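Local coordinates for protein serpin (PDB 5HGC) that probably acts as an inhibitor of serine endopeptidases, as many serpins do, and binds a cortisol-type steroid together with an amino sugar, at residues Q21-V26 with K33-S38; F67-T70 with E76-E79; G93-N98 with S366-G371; N156-M161 with V166-S171. All blocks are in the same frame, centred on the assembly; numbering follows the deposited sequence.

Following the chain from its N terminus, contact 1 closes the short turn from helix 12-29 to strand 35-37, and contact 2 the loop from helix 55-64 to helix 74-89. Contact 3 opens at residues 93-98 and closes at strand 366-373, near the C terminus, so its span of 267 residues takes in contact 4, a short closure between the loop after helix 135-149 and strand 167-176. None of the four cross. Contacts 1 and 3 touch: strands 35-37 and 366-373 are neighbours, Y37 pairs with I370, and S38 OG bonds to L368 O. Contact 2 lies apart, among the helices, its centre about 21 to 28 Å from the centres of the others.

Contact 1 (Q21-V26 with K33-S38); sequences QFFREV and KNIFYS
The hydroxyl of Y37 is driven against the backbone of helix 12-29, with Y37 OH 3.0 Å from F23 N. The angle there is too poor for a hydrogen bond; the bond of this oxygen goes to A19 O, one turn earlier in the helix. This is a serpin-core element, the first long helix packed roughly antiparallel against the short strand 35-37 that follows it. The short axis segments run at 147° to each other and come within 10.3 Å. The Y37 ring stands up from the strand because CG sits between the backbone N and the carbonyl carbon (chi1 68°), which sends its phenol end into the helix. F22 then presents its edge to one face of that ring: the centroids are 4.7 Å apart, the planes meet at 50°, and F22 CD1 comes down over the rim at 3.4 Å from Y37 CZ. F23 lies crosswise to Y37, its CB 3.2 Å from Y37 OH; the hydroxyl also lies near the plane of the F23 ring, beside its edge, but farther off. On the strand, I35 lays its CG2 at the edge of the Y37 ring. V26 and I35 reach toward one another, although V26 is modelled in two conformers and this meeting holds for one of them. S38, at the N-cap of the next helix in the serpin shutter region, has OG hydrogen-bonded to L368 O and only weakly to S41 N; its own N bonds to H319 NE2. F23 CE1 touches I35 lightly, 4.5 Å from I35 CG2.

Contact 2 (F67-T70 with E76-E79); sequences FNLT and EIHE
The loop joining helix 55-64 to helix 74-89 doubles back onto the first turn of the second helix, where F67 and L69 pack against I77. This is a tight connection between two helices of the serpin fold, and an Asx turn shapes its outer part. I77 does most of the work. Its CG1 lies over one face of the F67 ring as a CH-pi contact, 4.2 Å from the ring centroid and 17° off the normal. The branch continues extended (chi2 173°), which carries CD1 across the ring toward its root, 3.9 Å from F67 CG. CG2 of I77 lies on the same face, toward the opposite rim, 4.2 Å from F67 CE2. The two side chains run alongside one another, pointing opposite ways. L69 comes in roughly perpendicular to I77 and touches it through one methyl, L69 CD1 to I77 CD1 at 4.0 Å. L62 of helix 55-64 also packs on both L69 and I77, while N14 and N15 of helix 12-29 touch F67. The helix that offers I77 also carries H78, which belongs with E74 and K75 to the pocket of the bound amino sugar; its NE2 bonds to E74 and its ND1 to Y123. In the Asx turn, N68 OD1 takes two donors from T70 on the same face of its carboxamide plane: T70 N at 3.1 Å, lying 37° out of that plane, and the hydroxyl T70 OG1, which donates to N68 OD1 at 2.7 Å.

Contact 3 (G93-N98 with S366-G371); sequences GGVQLN and STLFIG
V95 and L97, on the loop before strand 100-106, push their branches against L368 and F369 of strand 366-373, and the contact is wholly apolar. The aliphatic pairs come first. V95 and L368 reach toward each other tip to tip, V95 CG1 stopping 3.8 Å from L368 CD1. L97 adds a looser touch on the other methyl of the same leucine, L97 CD2 lying 4.4 Å from L368 CD2. The second kind is methyl against ring: L97 CD1 comes obliquely to F369, 3.6 Å from CE2 and 3.8 Å from CZ, each side chain passing the other as it heads for the opposite backbone. L97 holds CG anti to its own nitrogen (chi1 178°), which throws both methyls forward to the strand and lets one side chain serve two neighbours. The shape of the strand explains why two successive side chains meet the loop. L368 and F369 both face I359, a classic beta bulge, and the helix-like psi of L368 (-41°) is the kink that lets both bear on it. All four touching residues are buried. A bound steroid lies about 8 Å from the L368 side chain, and F360, next to I359, lines its pocket.

L88 of helix 74-89 packs on both L97 and L368. V173 of strand 167-176 touches L97 and F369. Strand 355-361 pairs with strand 366-373 antiparallel, and strand 35-37 takes the opposite edge through Y37, so V95 and L97 pack where strand 366-373, helix 74-89 and strand 167-176 come together.

Contact 4 (N156-M161 with V166-S171); sequences NLVKDM and VMLLAS
L157 drives one methyl straight onto A170, and this is the tight end of the contact: L157 CD2 stands 3.5 Å from A170 CB, the closest pair of the contact. The segment 156-161 belongs to the serpin connection that leads from helix 135-149 into strand 167-176 and lies over the face of the strand. Beside the leucine, V158 and L168 lie flank to flank with their ends pointing opposite ways, V158 CG1 coming within 3.8 Å of L168 CD2. The L168 side chain leaves the strand with CG anti to the backbone N (chi1 174°), which stands its two methyls up toward the connection. Packing slackens at the far end: M161 CE is 4.3 Å from L168 CD1, and M161 is modelled in two conformers, so this touch is doubtful. The outer side of the loop is open to solvent. N156 and D160 are exposed there, D160 is poorly ordered, and the K159 side chain is not modelled beyond CB. Helix 135-149 holds the loop backbone from behind, with V158 N bonded to N143 OD1 and M161 N to E139 OE1. I142 of that helix touches both V158 and L168. Strand 167-176 runs between strands 100-106 and 316-325; its direct parallel pairing with the latter is consistent with a reactive loop that has not inserted between them.

Contact 1 (Q21-V26 with K33-S38)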
loop_
_atom_site.group_PDB
_atom_site.type_symbol
_atom_site.label_atom_id
_atom_site.label_comp_id
_atom_site.label_asym_id
_atom_site.label_seq_id
_atom_site.Cartn_x
_atom_site.Cartn_y
_atom_site.Cartn_z
ATOM N N GLN A 21 0.321 -2.131 -11.985
ATOM C CA GLN A 21 -0.824 -2.782 -12.685
ATOM C C GLN A 21 -2.052 -2.787 -11.818
ATOM O O GLN A 21 -3.168 -2.565 -12.303
ATOM C CB GLN A 21 -0.579 -4.215 -13.103
ATOM C CG GLN A 21 0.618 -4.396 -13.983
ATOM C CD GLN A 21 1.066 -5.831 -14.003
ATOM O OE1 GLN A 21 0.215 -6.757 -13.974
ATOM N NE2 GLN A 21 2.411 -6.039 -14.049
ATOM N N PHE A 22 -1.847 -3.054 -10.533
ATOM C CA PHE A 22 -2.960 -3.113 -9.631
ATOM C C PHE A 22 -3.668 -1.776 -9.672
ATOM O O PHE A 22 -4.919 -1.759 -9.824
ATOM C CB PHE A 22 -2.518 -3.474 -8.211
ATOM C CG PHE A 22 -3.662 -3.730 -7.277
ATOM C CD1 PHE A 22 -4.303 -2.686 -6.632
ATOM C CD2 PHE A 22 -4.090 -5.044 -7.016
ATOM C CE1 PHE A 22 -5.376 -2.936 -5.769
ATOM C CE2 PHE A 22 -5.141 -5.300 -6.139
ATOM C CZ PHE A 22 -5.808 -4.247 -5.529
ATOM N N PHE A 23 -2.874 -0.690 -9.522
ATOM C CA PHE A 23 -3.356 0.697 -9.594
ATOM C C PHE A 23 -4.158 1.008 -10.872
ATOM O O PHE A 23 -5.270 1.565 -10.760
ATOM C CB PHE A 23 -2.196 1.703 -9.501
ATOM C CG PHE A 23 -2.650 3.134 -9.398
ATOM C CD1 PHE A 23 -3.435 3.567 -8.321
ATOM C CD2 PHE A 23 -2.345 4.047 -10.389
ATOM C CE1 PHE A 23 -3.859 4.894 -8.190
ATOM C CE2 PHE A 23 -2.786 5.382 -10.269
ATOM C CZ PHE A 23 -3.532 5.807 -9.163
ATOM N N ARG A 24 -3.601 0.649 -12.052
ATOM C CA ARG A 24 -4.288 0.835 -13.353
ATOM C C ARG A 24 -5.651 0.173 -13.362
ATOM O O ARG A 24 -6.627 0.831 -13.712
ATOM C CB ARG A 24 -3.407 0.501 -14.597
ATOM C CG ARG A 24 -2.132 1.376 -14.637
ATOM C CD ARG A 24 -1.342 1.374 -15.923
ATOM N NE ARG A 24 -0.650 0.114 -16.213
ATOM C CZ ARG A 24 0.483 -0.314 -15.633
ATOM N NH1 ARG A 24 1.080 0.388 -14.674
ATOM N NH2 ARG A 24 1.019 -1.475 -16.000
ATOM N N GLU A 25 -5.709 -1.081 -12.884
ATOM C CA GLU A 25 -6.939 -1.889 -12.771
ATOM C C GLU A 25 -7.986 -1.282 -11.890
ATOM O O GLU A 25 -9.145 -1.171 -12.285
ATOM C CB GLU A 25 -6.661 -3.310 -12.253
ATOM C CG GLU A 25 -6.120 -4.309 -13.269
ATOM C CD GLU A 25 -7.027 -4.534 -14.503
ATOM O OE1 GLU A 25 -8.272 -4.232 -14.499
ATOM O OE2 GLU A 25 -6.450 -5.052 -15.491
ATOM N N VAL A 26 -7.588 -0.881 -10.690
ATOM C CA VAL A 26 -8.538 -0.391 -9.696
ATOM C C VAL A 26 -9.141 0.978 -10.059
ATOM O O VAL A 26 -10.298 1.241 -9.742
ATOM C CB VAL A 26 -7.940 -0.467 -8.257
ATOM C CG1 VAL A 26 -6.817 0.546 -8.037
ATOM C CG2 VAL A 26 -9.027 -0.358 -7.191
ATOM N N LYS A 33 -13.134 8.029 -7.623
ATOM C CA LYS A 33 -13.179 7.815 -6.184
ATOM C C LYS A 33 -11.757 7.836 -5.623
ATOM O O LYS A 33 -10.778 7.547 -6.336
ATOM C CB LYS A 33 -13.931 6.499 -5.866
ATOM C CG LYS A 33 -15.448 6.555 -6.058
ATOM C CD LYS A 33 -16.101 7.440 -4.994
ATOM C CE LYS A 33 -17.387 8.117 -5.461
ATOM N NZ LYS A 33 -18.529 7.200 -5.226
ATOM N N ASN A 34 -11.648 8.221 -4.360
ATOM C CA ASN A 34 -10.474 7.878 -3.549
ATOM C C ASN A 34 -9.980 6.424 -3.785
ATOM O O ASN A 34 -10.772 5.459 -3.811
ATOM C CB ASN A 34 -10.799 8.150 -2.080
ATOM C CG ASN A 34 -10.864 9.640 -1.770
ATOM O OD1 ASN A 34 -10.566 10.475 -2.631
ATOM N ND2 ASN A 34 -11.225 9.987 -0.541
ATOM N N ILE A 35 -8.695 6.279 -4.066
ATOM C CA ILE A 35 -8.076 4.968 -4.003
ATOM C C ILE A 35 -6.973 5.025 -2.983
ATOM O O ILE A 35 -6.149 5.928 -3.054
ATOM C CB ILE A 35 -7.496 4.568 -5.342
ATOM C CG1 ILE A 35 -8.602 4.608 -6.420
ATOM C CG2 ILE A 35 -6.779 3.197 -5.258
ATOM C CD1 ILE A 35 -9.657 3.526 -6.296
ATOM N N PHE A 36 -6.953 4.081 -2.034
ATOM C CA PHE A 36 -5.844 3.961 -1.062
ATOM C C PHE A 36 -5.559 2.540 -0.629
ATOM O O PHE A 36 -6.391 1.918 0.012
ATOM C CB PHE A 36 -6.072 4.823 0.174
ATOM C CG PHE A 36 -4.826 5.034 0.960
ATOM C CD1 PHE A 36 -3.864 5.961 0.527
ATOM C CD2 PHE A 36 -4.569 4.289 2.113
ATOM C CE1 PHE A 36 -2.680 6.152 1.215
ATOM C CE2 PHE A 36 -3.377 4.467 2.805
ATOM C CZ PHE A 36 -2.433 5.389 2.354
ATOM N N TYR A 37 -4.373 2.047 -0.947
ATOM C CA TYR A 37 -3.984 0.689 -0.612
ATOM C C TYR A 37 -2.478 0.582 -0.395
ATOM O O TYR A 37 -1.736 1.570 -0.564
ATOM C CB TYR A 37 -4.501 -0.324 -1.653
ATOM C CG TYR A 37 -3.839 -0.195 -3.008
ATOM C CD1 TYR A 37 -4.321 0.733 -3.970
ATOM C CD2 TYR A 37 -2.753 -1.001 -3.351
ATOM C CE1 TYR A 37 -3.704 0.865 -5.204
ATOM C CE2 TYR A 37 -2.125 -0.870 -4.573
ATOM C CZ TYR A 37 -2.606 0.067 -5.489
ATOM O OH TYR A 37 -2.002 0.181 -6.735
ATOM N N SER A 38 -2.046 -0.597 0.103
ATOM C CA SER A 38 -0.621 -0.913 0.297
ATOM C C SER A 38 -0.150 -2.016 -0.654
ATOM O O SER A 38 -0.401 -3.173 -0.421
ATOM C CB SER A 38 -0.273 -1.207 1.750
ATOM O OG SER A 38 1.110 -1.564 1.853
#

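Contact 2 (F67-T70 with E76-E79)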
loop_
_atom_site.group_PDB
_atom_site.type_symbol
_atom_site.label_atom_id
_atom_site.label_comp_id
_atom_site.label_asym_id
_atom_site.label_seq_id
_atom_site.Cartn_x
_atom_site.Cartn_y
_atom_site.Cartn_z
ATOM N N PHE A 67 6.340 -11.795 -11.035
ATOM C CA PHE A 67 7.594 -12.541 -11.074
ATOM C C PHE A 67 7.631 -13.489 -12.290
ATOM O O PHE A 67 6.608 -14.134 -12.640
ATOM C CB PHE A 67 7.772 -13.360 -9.802
ATOM C CG PHE A 67 7.913 -12.532 -8.585
ATOM C CD1 PHE A 67 9.141 -11.940 -8.276
ATOM C CD2 PHE A 67 6.802 -12.317 -7.723
ATOM C CE1 PHE A 67 9.260 -11.170 -7.131
ATOM C CE2 PHE A 67 6.937 -11.510 -6.596
ATOM C CZ PHE A 67 8.172 -10.935 -6.315
ATOM N N ASN A 68 8.805 -13.600 -12.910
ATOM C CA ASN A 68 8.975 -14.515 -14.025
ATOM C C ASN A 68 9.818 -15.685 -13.537
ATOM O O ASN A 68 11.042 -15.586 -13.299
ATOM C CB ASN A 68 9.588 -13.784 -15.225
ATOM C CG ASN A 68 9.928 -14.706 -16.395
ATOM O OD1 ASN A 68 9.801 -15.947 -16.329
ATOM N ND2 ASN A 68 10.390 -14.089 -17.483
ATOM N N LEU A 69 9.138 -16.811 -13.384
ATOM C CA LEU A 69 9.732 -17.966 -12.721
ATOM C C LEU A 69 10.927 -18.565 -13.444
ATOM O O LEU A 69 11.782 -19.187 -12.807
ATOM C CB LEU A 69 8.657 -19.006 -12.427
ATOM C CG LEU A 69 7.756 -18.758 -11.207
ATOM C CD1 LEU A 69 8.490 -18.049 -10.062
ATOM C CD2 LEU A 69 6.539 -17.970 -11.624
ATOM N N THR A 70 11.010 -18.323 -14.757
ATOM C CA THR A 70 12.177 -18.736 -15.557
ATOM C C THR A 70 13.416 -17.876 -15.245
ATOM O O THR A 70 14.517 -18.255 -15.614
ATOM C CB THR A 70 11.891 -18.821 -17.087
ATOM O OG1 THR A 70 11.624 -17.514 -17.616
ATOM C CG2 THR A 70 10.692 -19.763 -17.400
ATOM N N GLU A 76 13.985 -17.541 -3.655
ATOM C CA GLU A 76 14.405 -16.134 -3.575
ATOM C C GLU A 76 13.260 -15.154 -3.301
ATOM O O GLU A 76 13.445 -14.220 -2.568
ATOM C CB GLU A 76 15.183 -15.718 -4.819
ATOM C CG GLU A 76 16.545 -16.413 -4.969
ATOM C CD GLU A 76 17.156 -16.191 -6.356
ATOM O OE1 GLU A 76 18.185 -15.480 -6.434
ATOM O OE2 GLU A 76 16.595 -16.693 -7.376
ATOM N N ILE A 77 12.097 -15.392 -3.896
ATOM C CA ILE A 77 10.868 -14.642 -3.645
ATOM C C ILE A 77 10.566 -14.685 -2.165
ATOM O O ILE A 77 10.521 -13.614 -1.542
ATOM C CB ILE A 77 9.728 -15.232 -4.459
ATOM C CG1 ILE A 77 10.031 -15.102 -5.946
ATOM C CG2 ILE A 77 8.425 -14.555 -4.139
ATOM C CD1 ILE A 77 9.043 -15.794 -6.853
ATOM N N HIS A 78 10.450 -15.887 -1.565
ATOM C CA HIS A 78 10.123 -15.980 -0.129
ATOM C C HIS A 78 11.230 -15.365 0.731
ATOM O O HIS A 78 10.954 -14.697 1.750
ATOM C CB HIS A 78 9.802 -17.411 0.299
ATOM C CG HIS A 78 8.649 -18.023 -0.432
ATOM N ND1 HIS A 78 7.375 -17.497 -0.400
ATOM C CD2 HIS A 78 8.568 -19.131 -1.207
ATOM C CE1 HIS A 78 6.565 -18.224 -1.156
ATOM N NE2 HIS A 78 7.261 -19.227 -1.655
ATOM N N GLU A 79 12.478 -15.533 0.311
ATOM C CA GLU A 79 13.609 -14.934 1.042
ATOM C C GLU A 79 13.496 -13.428 0.988
ATOM O O GLU A 79 13.672 -12.745 2.022
ATOM C CB GLU A 79 14.920 -15.322 0.407
ATOM C CG GLU A 79 15.693 -16.329 1.213
ATOM C CD GLU A 79 16.523 -17.247 0.330
ATOM O OE1 GLU A 79 17.035 -16.797 -0.736
ATOM O OE2 GLU A 79 16.654 -18.432 0.716
#

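Contact 3 (G93-N98 with S366-G371)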
loop_
_atom_site.group_PDB
_atom_site.type_symbol
_atom_site.label_atom_id
_atom_site.label_comp_id
_atom_site.label_asym_id
_atom_site.label_seq_id
_atom_site.Cartn_x
_atom_site.Cartn_y
_atom_site.Cartn_z
ATOM N N GLY A 93 14.575 -0.234 12.889
ATOM C CA GLY A 93 14.712 0.157 11.459
ATOM C C GLY A 93 13.979 1.431 11.026
ATOM O O GLY A 93 13.394 2.160 11.844
ATOM N N GLY A 94 13.960 1.675 9.726
ATOM C CA GLY A 94 13.552 2.981 9.215
ATOM C C GLY A 94 12.100 3.312 8.932
ATOM O O GLY A 94 11.822 4.421 8.482
ATOM N N VAL A 95 11.179 2.373 9.165
ATOM C CA VAL A 95 9.802 2.536 8.727
ATOM C C VAL A 95 8.814 2.246 9.832
ATOM O O VAL A 95 7.958 3.073 10.108
ATOM C CB VAL A 95 9.486 1.675 7.500
ATOM C CG1 VAL A 95 8.096 1.980 6.958
ATOM C CG2 VAL A 95 10.484 1.932 6.391
ATOM N N GLN A 96 8.956 1.087 10.480
ATOM C CA GLN A 96 7.999 0.600 11.500
ATOM C C GLN A 96 6.601 0.622 10.935
ATOM O O GLN A 96 5.731 1.325 11.438
ATOM C CB GLN A 96 8.063 1.389 12.825
ATOM C CG GLN A 96 9.316 1.128 13.654
ATOM C CD GLN A 96 9.743 2.346 14.443
ATOM O OE1 GLN A 96 9.544 2.418 15.663
ATOM N NE2 GLN A 96 10.320 3.327 13.742
ATOM N N LEU A 97 6.400 -0.137 9.869
ATOM C CA LEU A 97 5.193 -0.036 9.083
ATOM C C LEU A 97 4.077 -0.799 9.817
ATOM O O LEU A 97 2.903 -0.445 9.734
ATOM C CB LEU A 97 5.485 -0.625 7.720
ATOM C CG LEU A 97 4.378 -0.692 6.703
ATOM C CD1 LEU A 97 3.866 0.704 6.327
ATOM C CD2 LEU A 97 4.904 -1.479 5.495
ATOM N N ASN A 98 4.488 -1.823 10.569
ATOM C CA ASN A 98 3.603 -2.750 11.237
ATOM C C ASN A 98 2.543 -3.387 10.335
ATOM O O ASN A 98 1.369 -3.401 10.641
ATOM C CB ASN A 98 3.102 -2.159 12.563
ATOM C CG ASN A 98 4.281 -1.850 13.527
ATOM O OD1 ASN A 98 5.250 -2.629 13.626
ATOM N ND2 ASN A 98 4.224 -0.696 14.205
ATOM N N SER A 366 10.745 -0.142 -2.032
ATOM C CA SER A 366 9.425 -0.730 -2.222
ATOM C C SER A 366 8.359 0.319 -2.048
ATOM O O SER A 366 8.505 1.251 -1.234
ATOM C CB SER A 366 9.151 -1.899 -1.258
ATOM O OG SER A 366 9.360 -1.454 0.058
ATOM N N THR A 367 7.282 0.138 -2.809
ATOM C CA THR A 367 6.103 0.959 -2.668
ATOM C C THR A 367 5.271 0.495 -1.487
ATOM O O THR A 367 4.749 -0.634 -1.478
ATOM C CB THR A 367 5.269 0.933 -3.949
ATOM O OG1 THR A 367 6.164 1.001 -5.082
ATOM C CG2 THR A 367 4.273 2.088 -3.954
ATOM N N LEU A 368 5.172 1.387 -0.505
ATOM C CA LEU A 368 4.391 1.139 0.689
ATOM C C LEU A 368 2.943 1.542 0.515
ATOM O O LEU A 368 2.056 0.830 0.991
ATOM C CB LEU A 368 4.976 1.848 1.915
ATOM C CG LEU A 368 6.487 1.691 2.061
ATOM C CD1 LEU A 368 6.941 2.405 3.322
ATOM C CD2 LEU A 368 6.937 0.219 2.021
ATOM N N PHE A 369 2.666 2.679 -0.125
ATOM C CA PHE A 369 1.255 3.094 -0.269
ATOM C C PHE A 369 1.014 3.779 -1.593
ATOM O O PHE A 369 1.882 4.515 -2.088
ATOM C CB PHE A 369 0.847 4.042 0.859
ATOM C CG PHE A 369 0.838 3.415 2.222
ATOM C CD1 PHE A 369 -0.262 2.685 2.661
ATOM C CD2 PHE A 369 1.922 3.578 3.096
ATOM C CE1 PHE A 369 -0.277 2.114 3.934
ATOM C CE2 PHE A 369 1.909 2.995 4.382
ATOM C CZ PHE A 369 0.799 2.263 4.804
ATOM N N ILE A 370 -0.164 3.546 -2.165
ATOM C CA ILE A 370 -0.587 4.259 -3.355
ATOM C C ILE A 370 -1.948 4.905 -3.059
ATOM O O ILE A 370 -2.947 4.214 -2.748
ATOM C CB ILE A 370 -0.588 3.347 -4.593
ATOM C CG1 ILE A 370 0.851 2.944 -4.947
ATOM C CG2 ILE A 370 -1.247 4.047 -5.785
ATOM C CD1 ILE A 370 0.986 1.987 -6.119
ATOM N N GLY A 371 -1.986 6.241 -3.122
ATOM C CA GLY A 371 -3.181 6.987 -2.796
ATOM C C GLY A 371 -3.534 7.806 -4.013
ATOM O O GLY A 371 -2.661 8.359 -4.685
#

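Contact 4 (N156-M161 with V166-S171)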
loop_
_atom_site.group_PDB
_atom_site.type_symbol
_atom_site.label_atom_id
_atom_site.label_comp_id
_atom_site.label_asym_id
_atom_site.label_seq_id
_atom_site.Cartn_x
_atom_site.Cartn_y
_atom_site.Cartn_z
ATOM N N ASN A 156 -13.444 -2.613 12.201
ATOM C CA ASN A 156 -14.434 -2.967 11.140
ATOM C C ASN A 156 -13.872 -3.403 9.811
ATOM O O ASN A 156 -14.390 -2.967 8.769
ATOM C CB ASN A 156 -15.450 -1.844 10.840
ATOM C CG ASN A 156 -16.250 -1.416 12.056
ATOM O OD1 ASN A 156 -16.520 -2.210 12.977
ATOM N ND2 ASN A 156 -16.652 -0.144 12.062
ATOM N N LEU A 157 -12.862 -4.274 9.844
ATOM C CA LEU A 157 -12.400 -4.963 8.652
ATOM C C LEU A 157 -13.507 -5.652 7.833
ATOM O O LEU A 157 -13.571 -5.452 6.618
ATOM C CB LEU A 157 -11.290 -5.970 8.975
ATOM C CG LEU A 157 -10.599 -6.623 7.741
ATOM C CD1 LEU A 157 -9.728 -5.653 6.943
ATOM C CD2 LEU A 157 -9.798 -7.876 8.084
ATOM N N VAL A 158 -14.342 -6.486 8.461
ATOM C CA VAL A 158 -15.382 -7.247 7.723
ATOM C C VAL A 158 -16.793 -6.951 8.270
ATOM O O VAL A 158 -16.914 -6.590 9.444
ATOM C CB VAL A 158 -15.106 -8.769 7.750
ATOM C CG1 VAL A 158 -13.926 -9.112 6.864
ATOM C CG2 VAL A 158 -14.852 -9.260 9.169
ATOM N N LYS A 159 -17.824 -7.096 7.422
ATOM C CA LYS A 159 -19.260 -6.859 7.743
ATOM C C LYS A 159 -20.021 -7.853 6.880
ATOM O O LYS A 159 -19.657 -8.040 5.706
ATOM C CB LYS A 159 -19.739 -5.424 7.383
ATOM N N ASP A 160 -21.057 -8.489 7.442
ATOM C CA ASP A 160 -21.882 -9.507 6.716
ATOM C C ASP A 160 -21.040 -10.579 5.976
ATOM O O ASP A 160 -20.895 -10.509 4.728
ATOM C CB ASP A 160 -22.851 -8.837 5.698
ATOM C CG ASP A 160 -23.857 -7.886 6.351
ATOM O OD1 ASP A 160 -24.427 -8.211 7.427
ATOM O OD2 ASP A 160 -24.086 -6.803 5.761
ATOM N N MET A 161 -20.499 -11.550 6.717
ATOM C CA MET A 161 -19.617 -12.561 6.121
ATOM C C MET A 161 -20.379 -13.820 5.753
ATOM O O MET A 161 -21.084 -14.380 6.601
ATOM C CB MET A 161 -18.459 -12.896 7.062
ATOM C CG MET A 161 -17.235 -11.998 6.901
ATOM S SD MET A 161 -16.472 -12.017 5.259
ATOM C CE MET A 161 -15.702 -13.626 5.254
ATOM N N VAL A 166 -14.845 -20.389 3.430
ATOM C CA VAL A 166 -13.851 -21.399 3.698
ATOM C C VAL A 166 -12.646 -20.705 4.377
ATOM O O VAL A 166 -12.261 -21.069 5.492
ATOM C CB VAL A 166 -13.537 -22.145 2.388
ATOM C CG1 VAL A 166 -12.345 -23.052 2.533
ATOM C CG2 VAL A 166 -14.740 -22.992 1.969
ATOM N N MET A 167 -12.094 -19.675 3.713
ATOM C CA MET A 167 -10.929 -18.906 4.212
ATOM C C MET A 167 -11.029 -17.429 3.837
ATOM O O MET A 167 -11.311 -17.078 2.680
ATOM C CB MET A 167 -9.626 -19.513 3.680
ATOM C CG MET A 167 -8.415 -18.641 3.885
ATOM S SD MET A 167 -6.873 -19.505 3.580
ATOM C CE MET A 167 -6.981 -19.820 1.832
ATOM N N LEU A 168 -10.852 -16.594 4.845
ATOM C CA LEU A 168 -10.654 -15.178 4.722
ATOM C C LEU A 168 -9.144 -14.848 4.825
ATOM O O LEU A 168 -8.507 -15.136 5.834
ATOM C CB LEU A 168 -11.430 -14.478 5.851
ATOM C CG LEU A 168 -11.197 -12.962 5.950
ATOM C CD1 LEU A 168 -11.662 -12.241 4.681
ATOM C CD2 LEU A 168 -11.845 -12.329 7.161
ATOM N N LEU A 169 -8.558 -14.264 3.784
ATOM C CA LEU A 169 -7.179 -13.704 3.884
ATOM C C LEU A 169 -7.308 -12.242 4.191
ATOM O O LEU A 169 -7.886 -11.507 3.400
ATOM C CB LEU A 169 -6.404 -13.908 2.587
ATOM C CG LEU A 169 -4.987 -13.344 2.462
ATOM C CD1 LEU A 169 -3.982 -13.921 3.453
ATOM C CD2 LEU A 169 -4.536 -13.630 1.036
ATOM N N ALA A 170 -6.831 -11.828 5.355
ATOM C CA ALA A 170 -6.811 -10.404 5.722
ATOM C C ALA A 170 -5.370 -9.766 5.613
ATOM O O ALA A 170 -4.419 -10.301 6.220
ATOM C CB ALA A 170 -7.354 -10.220 7.124
ATOM N N SER A 171 -5.195 -8.666 4.840
ATOM C CA SER A 171 -4.010 -7.808 5.074
ATOM C C SER A 171 -4.413 -6.407 5.438
ATOM O O SER A 171 -5.328 -5.811 4.840
ATOM C CB SER A 171 -2.965 -7.823 3.963
ATOM O OG SER A 171 -3.522 -7.172 2.846
#